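Local structure of hypothetical protein (Streptococcus pneumoniae, 2HIY) at residues A87-E90 and N91-A94; R98-A101 and R102-F105; L112-D115 and Q116-T120; L124-D128 and E129-F133; K155-K159 and V160-R164. The protein is of unknown function, a conserved bacterial protein of the DUF1697 family built round two four-stranded antiparallel sheets. One frame throughout, in Å; residues are numbered along the deposited sequence.

Contact 1 of 5, residues A87-E90 and N91-A94; sequences AELE and NLPA
Asn-91 turns its side chain back over the last turn of helix 82-89 and gives its amide ND2 to Ala-87 O at 2.8 Å. The same carbonyl also accepts from Glu-90 N, and the two donors reach it from opposite faces of its plane. The bond from ND2 is bent (137° at the hydrogen), and the donor stands 24° from the carbonyl plane. With chi1 at -59°, CG of Asn-91 lies beside its own backbone N and opposite its carbonyl carbon, which directs the amide back toward the helix. The backbone of Asn-91 follows: its N donates to Glu-88 O at 3.1 Å from above that carbonyl's plane. This is the compact part of the contact, and a short polar amide suits it because its N-H can add a second donor to a carbonyl that lacks its regular i+4 backbone partner.

Packing is looser beyond it. Leu-92 lays CG against Leu-89 O at 3.6 Å, while the two leucine side chains lie side by side, pointing the same way, Leu-89 CD2 to Leu-92 CD1 4.1 Å. One water joins Leu-89 O to Leu-92 N. In the conformer described, buried Glu-88 receives Lys-135 N and Leu-136 N on its carboxylate, and another water links OE2 to Asn-91 O. A helix C-terminus unwinds here into a loop, its last carbonyls met by an asparagine side chain and water.

Contact 2 of 5, residues R98-A101 and R102-F105; sequences RDLA and RKDF
Lys-103 reaches from the start of strand 102-108 back to Arg-98, in the loop that leads into the strand. From CB, the first torsion sets CG beside the backbone N, where it packs on Leu-100 CB at 3.9 Å. CD then passes 3.7 Å from Arg-98 O. The chain bends about the CG-CD bond (chi3 -69°), bringing CE to 3.5 Å from the same oxygen, and NZ closes on it in a hydrogen bond of 2.8 Å. The ammonium approaches with a C=O...N angle of 145°, tilted 30° from the carbonyl plane. Trp-96 O is a second acceptor for NZ, so two loop carbonyls grip the tip. A lysine suits this place: its CG packs on Leu-100 CB, the farther methylenes run along Arg-98 O, and its end can donate to more than one carbonyl.

The loop between them is tightly folded, with Asp-99 at the centre of an inverse gamma turn. Leu-100 points its CB toward the strand, and its apolar surface also meets Trp-95 and Phe-143. Arg-102 leads away from the loop with its chain extended from CG to NE; its guanidinium forms a salt bridge with Glu-145 and a cation-pi contact with Tyr-148. Strand 137-142 runs antiparallel alongside, and here Ala-101 and Arg-102 both face Lys-142, the defining feature of a classic beta bulge at the entry to a strand.

Contact 3 of 5, residues L112-D115 and Q116-T120; sequences LDVD and QVIAT
Ile-118 N donates to Val-114 O at 2.9 Å, and Ala-119 N to Asp-115 O at 3.0 Å. Val-117 N to Asp-113 O (3.2 Å), in the carbonyl plane, begins this regular bonding of helix 114-122. Asp-113 stands at the N-cap, where OD1 accepts a weak bond from Gln-116 N at 3.3 Å. Its chi1 of -179° sets CG opposite the backbone N and beside the carbonyl carbon, turning the carboxylate toward Gln-116 N. Aspartate suits this position, since its negative charge probably also interacts favourably with the helix dipole. OD2 rests 3.5 Å from Gln-116 CB, so the methylene of the glutamine closes against the cap.

Apolar contacts lie beyond. Leu-112, just ahead of the cap, crosses Val-117 at about a right angle, and both its methyls, CD1 and CD2, lie 3.8 Å from Val-117 CG2. On the adjoining flank, Val-114 CG1 meets Ile-118 CD1, four residues on, at 3.8 Å. Branched side chains fit here because they cover the helix flank close to the backbone. Leu-112 also packs on His-165. Val-117 and Thr-120 meet Phe-162 in the loop between helix 152-156 and strand 166-170, while Ile-118 faces Phe-133 of strand 129-133.

Contact 4 of 5, residues L124-D128 and E129-F133; sequences LELKD and EVLYF
A tight turn leads into strand 129-133, the outermost of its sheet on one side within this chain: Asp-128 is the centre of an inverse gamma turn, closed by a weak bond from Glu-129 N to Lys-127 O. The side chain of Glu-129 adds a second link, OE2 accepting from Lys-127 N at 2.8 Å on the anti lone pair, in a nearly straight bond (177° at the hydrogen). Chi1 of 68° places CG between the backbone N and the carbonyl carbon, which swings the carboxylate back over the turn.

Leu-126 packs against the aliphatic part and carboxyl carbon of Glu-129. It crosses Glu-129 at about a right angle, with CB 3.8 Å from CG and CD2 3.8 Å from CD of the glutamate. Its CD1 meets Leu-131 CD2 at 3.8 Å, two residues along the strand, and leucine suits both places because its branched end can bridge turn and strand. Leu-131 in turn sets CD1 over one face of the Phe-133 ring, 3.6 Å above the plane and offset toward the rim.

The carboxylate of Glu-129 is buried yet well supplied with donors: Ala-152 N also reaches OE2, and Trp-140 NE1 and Tyr-153 N reach OE1. Four N-H groups would probably favour the ionised form and hold the carboxylate in a fixed orientation between the turn and the start of helix 152-156.

Contact 5 of 5, residues K155-K159 and V160-R164; sequences KYLLK and VPFYR
Leu-158 and Tyr-163 make the CH-pi contact that joins the residues following helix 152-156 to the next turn. The two side chains run side by side in the same direction, and Leu-158 CD2 lies over one ring face, 4.0 Å from the centroid and 22° off the normal. With chi1 of -174°, Tyr-163 CG is opposite the backbone N, and the ring rises alongside the leucine. Its hydroxyl bonds to a glycerol, probably from the crystallisation liquor.

Other apolar contacts gather round Leu-157, whose CD2, in the conformer described, is 3.9 Å from Phe-162 CZ and 4.2 Å from Val-160 CG2. That valine methyl sits 3.4 Å above the centre of the Phe-162 ring.

Of the backbone bonds, Lys-159 N to Tyr-156 O is short (2.9 Å) and Val-160 N to Leu-157 O long and weak (3.5 Å); Val-160 to Tyr-163 form a type I beta turn, in which Pro-161 suits the second position. The charged end of Lys-159 enters the interface with the third subunit, forming salt bridges with its Glu-26 and Glu-30; Asn-33 of that subunit binds Leu-158 O and Val-160 O. Within the chain, Val-160 and Phe-162 pack on helix 114-122, and the turn leads on to strand 166-170.

In the fold
The contacts follow one another along the chain without overlapping, from the end of helix 82-89 to the approach to strand 166-170. Contacts 2 and 4 lie at strands of the same antiparallel sheet, ordered 129-133, 137-142, 102-108, 166-170, with centres about 12 Å apart and Leu-100 packed on Val-130. Contact 1 touches both, through Glu-88 on Phe-105 and Pro-93 on Tyr-132. Contacts 3 and 5, their centres also about 12 Å apart, join helix 114-122 to the loop after helix 152-156; contact 4 meets both. Contacts 1 and 5 are the most distant, at about 25 Å between centres. Together these local turns and helix ends link helices 82-89, 114-122 and 152-156 with the strands of this sheet, while contact 5 also faces the third subunit.

Contact 1 of 5, residues A87-E90 and N91-A94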
loop_
_atom_site.group_PDB
_atom_site.type_symbol
_atom_site.label_atom_id
_atom_site.label_comp_id
_atom_site.label_asym_id
_atom_site.label_seq_id
_atom_site.Cartn_x
_atom_site.Cartn_y
_atom_site.Cartn_z
ATOM N N ALA D 87 12.515 32.338 20.457
ATOM C CA ALA D 87 13.275 31.912 21.631
ATOM C C ALA D 87 13.889 30.518 21.387
ATOM O O ALA D 87 15.065 30.280 21.750
ATOM C CB ALA D 87 12.411 31.916 22.877
ATOM N N GLU D 88 13.132 29.607 20.772
ATOM C CA GLU D 88 13.660 28.279 20.446
ATOM C C GLU D 88 14.831 28.338 19.454
ATOM O O GLU D 88 15.784 27.562 19.564
ATOM C CB GLU D 88 12.554 27.360 19.922
ATOM C CG GLU D 88 12.943 25.860 19.911
ATOM C CD GLU D 88 12.825 25.208 21.285
ATOM O OE1 GLU D 88 11.889 24.399 21.478
ATOM O OE2 GLU D 88 13.637 25.505 22.194
ATOM N N LEU D 89 14.762 29.265 18.503
ATOM C CA LEU D 89 15.836 29.468 17.512
ATOM C C LEU D 89 17.131 29.971 18.130
ATOM O O LEU D 89 18.201 29.867 17.511
ATOM C CB LEU D 89 15.375 30.407 16.389
ATOM C CG LEU D 89 14.262 29.883 15.484
ATOM C CD1 LEU D 89 13.907 30.932 14.435
ATOM C CD2 LEU D 89 14.659 28.566 14.811
ATOM N N GLU D 90 17.060 30.493 19.354
ATOM C CA GLU D 90 18.272 30.964 20.041
ATOM C C GLU D 90 19.026 29.836 20.743
ATOM O O GLU D 90 20.131 30.023 21.247
ATOM C CB GLU D 90 17.919 32.097 21.007
ATOM C CG GLU D 90 17.524 33.379 20.280
ATOM C CD GLU D 90 18.515 33.777 19.178
ATOM O OE1 GLU D 90 19.745 33.804 19.438
ATOM O OE2 GLU D 90 18.062 34.070 18.044
ATOM N N ASN D 91 18.431 28.649 20.722
ATOM C CA ASN D 91 18.925 27.514 21.471
ATOM C C ASN D 91 18.874 26.213 20.650
ATOM O O ASN D 91 18.464 25.169 21.158
ATOM C CB ASN D 91 18.084 27.376 22.740
ATOM C CG ASN D 91 18.142 28.629 23.605
ATOM O OD1 ASN D 91 19.124 28.839 24.313
ATOM N ND2 ASN D 91 17.108 29.489 23.522
ATOM N N LEU D 92 19.280 26.277 19.380
ATOM C CA LEU D 92 19.274 25.103 18.520
ATOM C C LEU D 92 20.519 24.298 18.798
ATOM O O LEU D 92 21.603 24.862 18.928
ATOM C CB LEU D 92 19.301 25.492 17.037
ATOM C CG LEU D 92 18.142 26.358 16.522
ATOM C CD1 LEU D 92 18.359 26.848 15.082
ATOM C CD2 LEU D 92 16.831 25.579 16.626
ATOM N N PRO D 93 20.388 22.971 18.841
ATOM C CA PRO D 93 21.597 22.149 18.955
ATOM C C PRO D 93 22.535 22.382 17.759
ATOM O O PRO D 93 22.064 22.597 16.634
ATOM C CB PRO D 93 21.055 20.716 18.952
ATOM C CG PRO D 93 19.605 20.863 19.455
ATOM C CD PRO D 93 19.146 22.165 18.852
ATOM N N ALA D 94 23.839 22.262 17.953
ATOM C CA ALA D 94 24.766 22.481 16.833
ATOM C C ALA D 94 24.540 21.442 15.749
ATOM O O ALA D 94 24.674 21.731 14.540
ATOM C CB ALA D 94 26.196 22.469 17.322
HETATM O O HOH W 1 16.154 24.710 22.655
HETATM O O HOH W 2 20.595 28.619 18.109
#

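Contact 2 of 5, residues R98-A101 and R102-F105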
loop_
_atom_site.group_PDB
_atom_site.type_symbol
_atom_site.label_atom_id
_atom_site.label_comp_id
_atom_site.label_asym_id
_atom_site.label_seq_id
_atom_site.Cartn_x
_atom_site.Cartn_y
_atom_site.Cartn_z
ATOM N N ARG D 98 23.302 20.229 10.750
ATOM C CA ARG D 98 24.151 19.320 9.978
ATOM C C ARG D 98 23.342 18.315 9.149
ATOM O O ARG D 98 22.140 18.134 9.377
ATOM C CB ARG D 98 25.088 18.552 10.907
ATOM C CG ARG D 98 26.031 19.446 11.652
ATOM C CD ARG D 98 26.997 18.587 12.460
ATOM N NE ARG D 98 27.812 19.511 13.239
ATOM C CZ ARG D 98 27.925 19.492 14.571
ATOM N NH1 ARG D 98 27.383 18.504 15.275
ATOM N NH2 ARG D 98 28.624 20.449 15.161
ATOM N N ASP D 99 24.027 17.633 8.233
ATOM C CA ASP D 99 23.369 16.763 7.252
ATOM C C ASP D 99 23.103 15.358 7.778
ATOM O O ASP D 99 23.561 14.366 7.209
ATOM C CB ASP D 99 24.258 16.700 6.006
ATOM C CG ASP D 99 23.594 15.995 4.835
ATOM O OD1 ASP D 99 22.342 16.009 4.738
ATOM O OD2 ASP D 99 24.350 15.434 4.011
ATOM N N LEU D 100 22.333 15.267 8.859
ATOM C CA LEU D 100 21.910 13.976 9.389
ATOM C C LEU D 100 20.879 13.423 8.440
ATOM O O LEU D 100 20.158 14.185 7.773
ATOM C CB LEU D 100 21.260 14.177 10.755
ATOM C CG LEU D 100 22.243 14.273 11.924
ATOM C CD1 LEU D 100 23.062 15.565 11.906
ATOM C CD2 LEU D 100 21.445 14.199 13.218
ATOM N N ALA D 101 20.751 12.103 8.428
ATOM C CA ALA D 101 19.813 11.480 7.493
ATOM C C ALA D 101 18.396 11.931 7.742
ATOM O O ALA D 101 17.645 12.184 6.796
ATOM C CB ALA D 101 19.882 9.979 7.551
ATOM N N ARG D 102 18.003 12.038 9.010
ATOM C CA ARG D 102 16.632 12.462 9.352
ATOM C C ARG D 102 16.675 13.370 10.573
ATOM O O ARG D 102 17.371 13.059 11.556
ATOM C CB ARG D 102 15.743 11.253 9.634
ATOM C CG ARG D 102 15.655 10.352 8.413
ATOM C CD ARG D 102 14.500 9.474 8.484
ATOM N NE ARG D 102 14.609 8.386 7.522
ATOM C CZ ARG D 102 13.656 7.478 7.376
ATOM N NH1 ARG D 102 12.540 7.587 8.095
ATOM N NH2 ARG D 102 13.799 6.497 6.510
ATOM N N LYS D 103 15.918 14.447 10.551
ATOM C CA LYS D 103 15.796 15.357 11.685
ATOM C C LYS D 103 14.342 15.688 11.888
ATOM O O LYS D 103 13.701 16.134 10.946
ATOM C CB LYS D 103 16.598 16.617 11.465
ATOM C CG LYS D 103 18.119 16.375 11.402
ATOM C CD LYS D 103 18.915 17.651 11.181
ATOM C CE LYS D 103 18.691 18.201 9.766
ATOM N NZ LYS D 103 19.627 19.318 9.425
ATOM N N ASP D 104 13.838 15.458 13.076
ATOM C CA ASP D 104 12.449 15.731 13.410
ATOM C C ASP D 104 12.340 16.573 14.657
ATOM O O ASP D 104 13.194 16.480 15.547
ATOM C CB ASP D 104 11.716 14.416 13.593
ATOM C CG ASP D 104 11.750 13.591 12.315
ATOM O OD1 ASP D 104 11.137 14.026 11.312
ATOM O OD2 ASP D 104 12.440 12.544 12.266
ATOM N N PHE D 105 11.274 17.379 14.725
ATOM C CA PHE D 105 10.975 18.096 15.950
ATOM C C PHE D 105 9.643 17.550 16.450
ATOM O O PHE D 105 8.672 17.527 15.693
ATOM C CB PHE D 105 10.870 19.596 15.717
ATOM C CG PHE D 105 10.921 20.395 16.995
ATOM C CD1 PHE D 105 12.127 20.601 17.629
ATOM C CD2 PHE D 105 9.768 20.894 17.583
ATOM C CE1 PHE D 105 12.198 21.333 18.794
ATOM C CE2 PHE D 105 9.826 21.629 18.726
ATOM C CZ PHE D 105 11.052 21.845 19.352
#

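Contact 3 of 5, residues L112-D115 and Q116-T120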
loop_
_atom_site.group_PDB
_atom_site.type_symbol
_atom_site.label_atom_id
_atom_site.label_comp_id
_atom_site.label_asym_id
_atom_site.label_seq_id
_atom_site.Cartn_x
_atom_site.Cartn_y
_atom_site.Cartn_z
ATOM N N LEU D 112 0.004 18.923 27.815
ATOM C CA LEU D 112 0.891 17.777 27.948
ATOM C C LEU D 112 1.738 17.854 29.223
ATOM O O LEU D 112 2.289 18.907 29.553
ATOM C CB LEU D 112 1.799 17.726 26.723
ATOM C CG LEU D 112 2.783 16.573 26.624
ATOM C CD1 LEU D 112 2.085 15.224 26.506
ATOM C CD2 LEU D 112 3.635 16.839 25.429
ATOM N N ASP D 113 1.894 16.724 29.908
ATOM C CA ASP D 113 2.801 16.662 31.046
ATOM C C ASP D 113 4.224 16.460 30.493
ATOM O O ASP D 113 4.677 15.343 30.299
ATOM C CB ASP D 113 2.385 15.514 31.986
ATOM C CG ASP D 113 3.281 15.394 33.224
ATOM O OD1 ASP D 113 4.279 16.144 33.335
ATOM O OD2 ASP D 113 3.032 14.497 34.066
ATOM N N VAL D 114 4.923 17.563 30.258
ATOM C CA VAL D 114 6.248 17.493 29.661
ATOM C C VAL D 114 7.236 16.688 30.497
ATOM O O VAL D 114 8.064 15.968 29.970
ATOM C CB VAL D 114 6.783 18.900 29.337
ATOM C CG1 VAL D 114 8.249 18.878 28.907
ATOM C CG2 VAL D 114 5.896 19.551 28.259
ATOM N N ASP D 115 7.134 16.803 31.823
ATOM C CA ASP D 115 8.029 16.043 32.653
ATOM C C ASP D 115 7.867 14.525 32.483
ATOM O O ASP D 115 8.845 13.785 32.546
ATOM C CB ASP D 115 7.899 16.446 34.121
ATOM C CG ASP D 115 8.602 17.772 34.436
ATOM O OD1 ASP D 115 9.293 18.361 33.567
ATOM O OD2 ASP D 115 8.499 18.176 35.607
ATOM N N GLN D 116 6.620 14.073 32.286
ATOM C CA GLN D 116 6.421 12.660 31.994
ATOM C C GLN D 116 7.014 12.262 30.646
ATOM O O GLN D 116 7.621 11.192 30.520
ATOM C CB GLN D 116 4.943 12.292 32.066
ATOM C CG GLN D 116 4.675 10.802 31.775
ATOM C CD GLN D 116 5.369 9.837 32.740
ATOM O OE1 GLN D 116 6.478 9.282 32.470
ATOM N NE2 GLN D 116 4.714 9.608 33.865
ATOM N N VAL D 117 6.852 13.133 29.650
ATOM C CA VAL D 117 7.467 12.862 28.344
ATOM C C VAL D 117 8.981 12.751 28.444
ATOM O O VAL D 117 9.582 11.804 27.937
ATOM C CB VAL D 117 7.100 13.965 27.331
ATOM C CG1 VAL D 117 7.861 13.789 26.005
ATOM C CG2 VAL D 117 5.594 13.967 27.076
ATOM N N ILE D 118 9.589 13.668 29.205
ATOM C CA ILE D 118 11.041 13.620 29.375
ATOM C C ILE D 118 11.454 12.307 30.048
ATOM O O ILE D 118 12.390 11.641 29.637
ATOM C CB ILE D 118 11.497 14.834 30.206
ATOM C CG1 ILE D 118 11.323 16.128 29.388
ATOM C CG2 ILE D 118 12.941 14.683 30.626
ATOM C CD1 ILE D 118 11.554 17.429 30.209
ATOM N N ALA D 119 10.715 11.920 31.097
ATOM C CA ALA D 119 11.110 10.693 31.805
ATOM C C ALA D 119 10.989 9.482 30.901
ATOM O O ALA D 119 11.868 8.625 30.857
ATOM C CB ALA D 119 10.248 10.498 33.081
ATOM N N THR D 120 9.916 9.424 30.131
ATOM C CA THR D 120 9.727 8.305 29.201
ATOM C C THR D 120 10.821 8.291 28.132
ATOM O O THR D 120 11.433 7.250 27.900
ATOM C CB THR D 120 8.352 8.410 28.570
ATOM O OG1 THR D 120 7.371 8.256 29.606
ATOM C CG2 THR D 120 8.143 7.300 27.513
#

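Contact 4 of 5, residues L124-D128 and E129-F133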
loop_
_atom_site.group_PDB
_atom_site.type_symbol
_atom_site.label_atom_id
_atom_site.label_comp_id
_atom_site.label_asym_id
_atom_site.label_seq_id
_atom_site.Cartn_x
_atom_site.Cartn_y
_atom_site.Cartn_z
ATOM N N LEU D 124 14.480 5.424 27.218
ATOM C CA LEU D 124 14.747 4.676 26.004
ATOM C C LEU D 124 16.258 4.556 25.763
ATOM O O LEU D 124 17.002 5.521 25.964
ATOM C CB LEU D 124 14.099 5.377 24.818
ATOM C CG LEU D 124 12.606 5.682 24.909
ATOM C CD1 LEU D 124 12.170 6.425 23.643
ATOM C CD2 LEU D 124 11.793 4.391 25.066
ATOM N N GLU D 125 16.691 3.379 25.321
ATOM C CA GLU D 125 18.103 3.233 24.979
ATOM C C GLU D 125 18.363 3.725 23.554
ATOM O O GLU D 125 18.004 3.063 22.590
ATOM C CB GLU D 125 18.632 1.789 25.173
ATOM C CG GLU D 125 20.169 1.719 24.943
ATOM C CD GLU D 125 20.784 0.337 25.147
ATOM O OE1 GLU D 125 20.089 -0.680 24.939
ATOM O OE2 GLU D 125 21.972 0.256 25.515
ATOM N N LEU D 126 18.985 4.890 23.455
ATOM C CA LEU D 126 19.309 5.473 22.151
ATOM C C LEU D 126 20.443 4.728 21.484
ATOM O O LEU D 126 21.341 4.201 22.155
ATOM C CB LEU D 126 19.671 6.925 22.321
ATOM C CG LEU D 126 18.633 7.785 23.033
ATOM C CD1 LEU D 126 19.101 9.225 23.009
ATOM C CD2 LEU D 126 17.223 7.654 22.384
ATOM N N LYS D 127 20.394 4.703 20.163
ATOM C CA LYS D 127 21.441 4.103 19.345
ATOM C C LYS D 127 21.996 5.185 18.400
ATOM O O LYS D 127 22.601 6.136 18.909
ATOM C CB LYS D 127 20.943 2.856 18.631
ATOM C CG LYS D 127 20.552 1.724 19.623
ATOM C CD LYS D 127 21.803 1.083 20.192
ATOM C CE LYS D 127 21.493 -0.124 21.057
ATOM N NZ LYS D 127 22.797 -0.766 21.433
ATOM N N ASP D 128 21.776 5.083 17.095
ATOM C CA ASP D 128 22.515 6.004 16.203
ATOM C C ASP D 128 21.689 7.283 15.991
ATOM O O ASP D 128 21.177 7.582 14.908
ATOM C CB ASP D 128 22.831 5.335 14.879
ATOM C CG ASP D 128 23.873 6.094 14.061
ATOM O OD1 ASP D 128 24.621 6.902 14.672
ATOM O OD2 ASP D 128 23.901 5.856 12.827
ATOM N N GLU D 129 21.601 8.047 17.074
ATOM C CA GLU D 129 20.692 9.171 17.131
ATOM C C GLU D 129 21.095 10.069 18.264
ATOM O O GLU D 129 21.879 9.677 19.143
ATOM C CB GLU D 129 19.246 8.664 17.334
ATOM C CG GLU D 129 19.012 8.042 18.707
ATOM C CD GLU D 129 17.890 7.045 18.692
ATOM O OE1 GLU D 129 16.740 7.433 18.368
ATOM O OE2 GLU D 129 18.148 5.855 18.962
ATOM N N VAL D 130 20.489 11.251 18.269
ATOM C CA VAL D 130 20.788 12.281 19.239
ATOM C C VAL D 130 19.514 13.092 19.465
ATOM O O VAL D 130 18.788 13.402 18.512
ATOM C CB VAL D 130 21.939 13.183 18.750
ATOM C CG1 VAL D 130 21.562 13.878 17.435
ATOM C CG2 VAL D 130 22.344 14.189 19.838
ATOM N N LEU D 131 19.218 13.426 20.711
ATOM C CA LEU D 131 18.036 14.243 20.953
ATOM C C LEU D 131 18.332 15.310 21.984
ATOM O O LEU D 131 19.233 15.122 22.825
ATOM C CB LEU D 131 16.792 13.393 21.318
ATOM C CG LEU D 131 16.868 12.594 22.629
ATOM C CD1 LEU D 131 16.330 13.403 23.825
ATOM C CD2 LEU D 131 16.015 11.356 22.518
ATOM N N TYR D 132 17.558 16.381 21.962
ATOM C CA TYR D 132 17.737 17.471 22.893
ATOM C C TYR D 132 16.362 17.990 23.285
ATOM O O TYR D 132 15.541 18.244 22.414
ATOM C CB TYR D 132 18.596 18.577 22.266
ATOM C CG TYR D 132 18.885 19.720 23.210
ATOM C CD1 TYR D 132 19.993 19.661 24.039
ATOM C CD2 TYR D 132 18.045 20.830 23.299
ATOM C CE1 TYR D 132 20.279 20.688 24.919
ATOM C CE2 TYR D 132 18.311 21.858 24.204
ATOM C CZ TYR D 132 19.426 21.752 25.003
ATOM O OH TYR D 132 19.733 22.776 25.892
ATOM N N PHE D 133 16.118 18.193 24.574
ATOM C CA PHE D 133 14.834 18.682 25.041
ATOM C C PHE D 133 14.818 20.196 24.976
ATOM O O PHE D 133 15.496 20.848 25.781
ATOM C CB PHE D 133 14.609 18.214 26.496
ATOM C CG PHE D 133 14.442 16.734 26.618
ATOM C CD1 PHE D 133 13.269 16.098 26.232
ATOM C CD2 PHE D 133 15.473 15.959 27.129
ATOM C CE1 PHE D 133 13.156 14.718 26.327
ATOM C CE2 PHE D 133 15.341 14.571 27.237
ATOM C CZ PHE D 133 14.162 13.958 26.824
#

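Contact 5 of 5, residues K155-K159 and V160-R164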
loop_
_atom_site.group_PDB
_atom_site.type_symbol
_atom_site.label_atom_id
_atom_site.label_comp_id
_atom_site.label_asym_id
_atom_site.label_seq_id
_atom_site.Cartn_x
_atom_site.Cartn_y
_atom_site.Cartn_z
ATOM N N LYS D 155 12.101 2.348 16.720
ATOM C CA LYS D 155 11.624 1.131 17.384
ATOM C C LYS D 155 10.596 1.376 18.437
ATOM O O LYS D 155 9.778 0.464 18.681
ATOM C CB LYS D 155 12.778 0.387 18.025
ATOM C CG LYS D 155 13.707 -0.203 16.967
ATOM C CD LYS D 155 14.929 -0.835 17.605
ATOM C CE LYS D 155 14.548 -1.997 18.493
ATOM N NZ LYS D 155 15.784 -2.644 19.028
ATOM N N TYR D 156 10.631 2.538 19.103
ATOM C CA TYR D 156 9.856 2.692 20.322
ATOM C C TYR D 156 8.820 3.768 20.350
ATOM O O TYR D 156 7.983 3.727 21.236
ATOM C CB TYR D 156 10.757 2.879 21.564
ATOM C CG TYR D 156 11.849 1.856 21.715
ATOM C CD1 TYR D 156 11.587 0.490 21.605
ATOM C CD2 TYR D 156 13.158 2.260 21.947
ATOM C CE1 TYR D 156 12.620 -0.460 21.741
ATOM C CE2 TYR D 156 14.184 1.326 22.085
ATOM C CZ TYR D 156 13.904 -0.021 21.968
ATOM O OH TYR D 156 14.919 -0.949 22.094
ATOM N N LEU D 157 8.813 4.718 19.420
ATOM C CA LEU D 157 7.866 5.823 19.584
ATOM C C LEU D 157 6.390 5.451 19.465
ATOM O O LEU D 157 5.524 6.128 20.029
ATOM C CB LEU D 157 8.198 7.009 18.689
ATOM C CG LEU D 157 9.298 7.928 19.225
ATOM C CD1 LEU D 157 9.468 9.085 18.269
ATOM C CD2 LEU D 157 9.041 8.410 20.675
ATOM N N LEU D 158 6.077 4.392 18.725
ATOM C CA LEU D 158 4.675 3.925 18.705
ATOM C C LEU D 158 4.255 3.248 19.997
ATOM O O LEU D 158 3.068 3.017 20.232
ATOM C CB LEU D 158 4.411 2.976 17.548
ATOM C CG LEU D 158 4.326 3.621 16.173
ATOM C CD1 LEU D 158 4.257 2.492 15.143
ATOM C CD2 LEU D 158 3.136 4.558 16.010
ATOM N N LYS D 159 5.227 2.897 20.833
ATOM C CA LYS D 159 4.951 2.263 22.115
ATOM C C LYS D 159 4.651 3.243 23.256
ATOM O O LYS D 159 4.237 2.803 24.330
ATOM C CB LYS D 159 6.117 1.358 22.517
ATOM C CG LYS D 159 6.404 0.241 21.513
ATOM C CD LYS D 159 7.632 -0.543 21.948
ATOM C CE LYS D 159 8.125 -1.542 20.889
ATOM N NZ LYS D 159 7.191 -2.678 20.703
ATOM N N VAL D 160 4.882 4.543 23.059
ATOM C CA VAL D 160 4.794 5.491 24.191
ATOM C C VAL D 160 3.386 6.072 24.326
ATOM O O VAL D 160 2.699 6.308 23.329
ATOM C CB VAL D 160 5.843 6.645 24.086
ATOM C CG1 VAL D 160 7.305 6.087 24.057
ATOM C CG2 VAL D 160 5.542 7.582 22.912
ATOM N N PRO D 161 2.928 6.296 25.560
ATOM C CA PRO D 161 1.619 6.877 25.785
ATOM C C PRO D 161 1.470 8.291 25.227
ATOM O O PRO D 161 0.356 8.685 24.926
ATOM C CB PRO D 161 1.480 6.846 27.324
ATOM C CG PRO D 161 2.421 5.810 27.768
ATOM C CD PRO D 161 3.566 5.861 26.821
ATOM N N PHE D 162 2.570 9.017 25.051
ATOM C CA PHE D 162 2.470 10.399 24.629
ATOM C C PHE D 162 2.356 10.582 23.121
ATOM O O PHE D 162 2.225 11.704 22.647
ATOM C CB PHE D 162 3.632 11.244 25.242
ATOM C CG PHE D 162 5.014 10.956 24.672
ATOM C CD1 PHE D 162 5.395 11.440 23.425
ATOM C CD2 PHE D 162 5.979 10.256 25.435
ATOM C CE1 PHE D 162 6.662 11.169 22.901
ATOM C CE2 PHE D 162 7.238 10.004 24.926
ATOM C CZ PHE D 162 7.600 10.478 23.664
ATOM N N TYR D 163 2.434 9.494 22.355
ATOM C CA TYR D 163 2.526 9.630 20.929
ATOM C C TYR D 163 1.451 10.483 20.266
ATOM O O TYR D 163 1.770 11.305 19.384
ATOM C CB TYR D 163 2.523 8.234 20.301
ATOM C CG TYR D 163 2.765 8.247 18.821
ATOM C CD1 TYR D 163 4.056 8.416 18.330
ATOM C CD2 TYR D 163 1.709 8.129 17.899
ATOM C CE1 TYR D 163 4.308 8.457 16.968
ATOM C CE2 TYR D 163 1.967 8.146 16.511
ATOM C CZ TYR D 163 3.282 8.317 16.081
ATOM O OH TYR D 163 3.576 8.343 14.728
ATOM N N ARG D 164 0.197 10.296 20.665
ATOM C CA ARG D 164 -0.898 11.047 20.043
ATOM C C ARG D 164 -1.006 12.452 20.614
ATOM O O ARG D 164 -1.919 13.209 20.245
ATOM C CB ARG D 164 -2.215 10.296 20.201
ATOM C CG ARG D 164 -2.266 9.005 19.359
ATOM C CD ARG D 164 -3.527 8.144 19.639
ATOM N NE ARG D 164 -4.743 8.935 19.796
ATOM C CZ ARG D 164 -5.544 9.294 18.805
ATOM N NH1 ARG D 164 -5.286 8.910 17.558
ATOM N NH2 ARG D 164 -6.620 10.039 19.074
#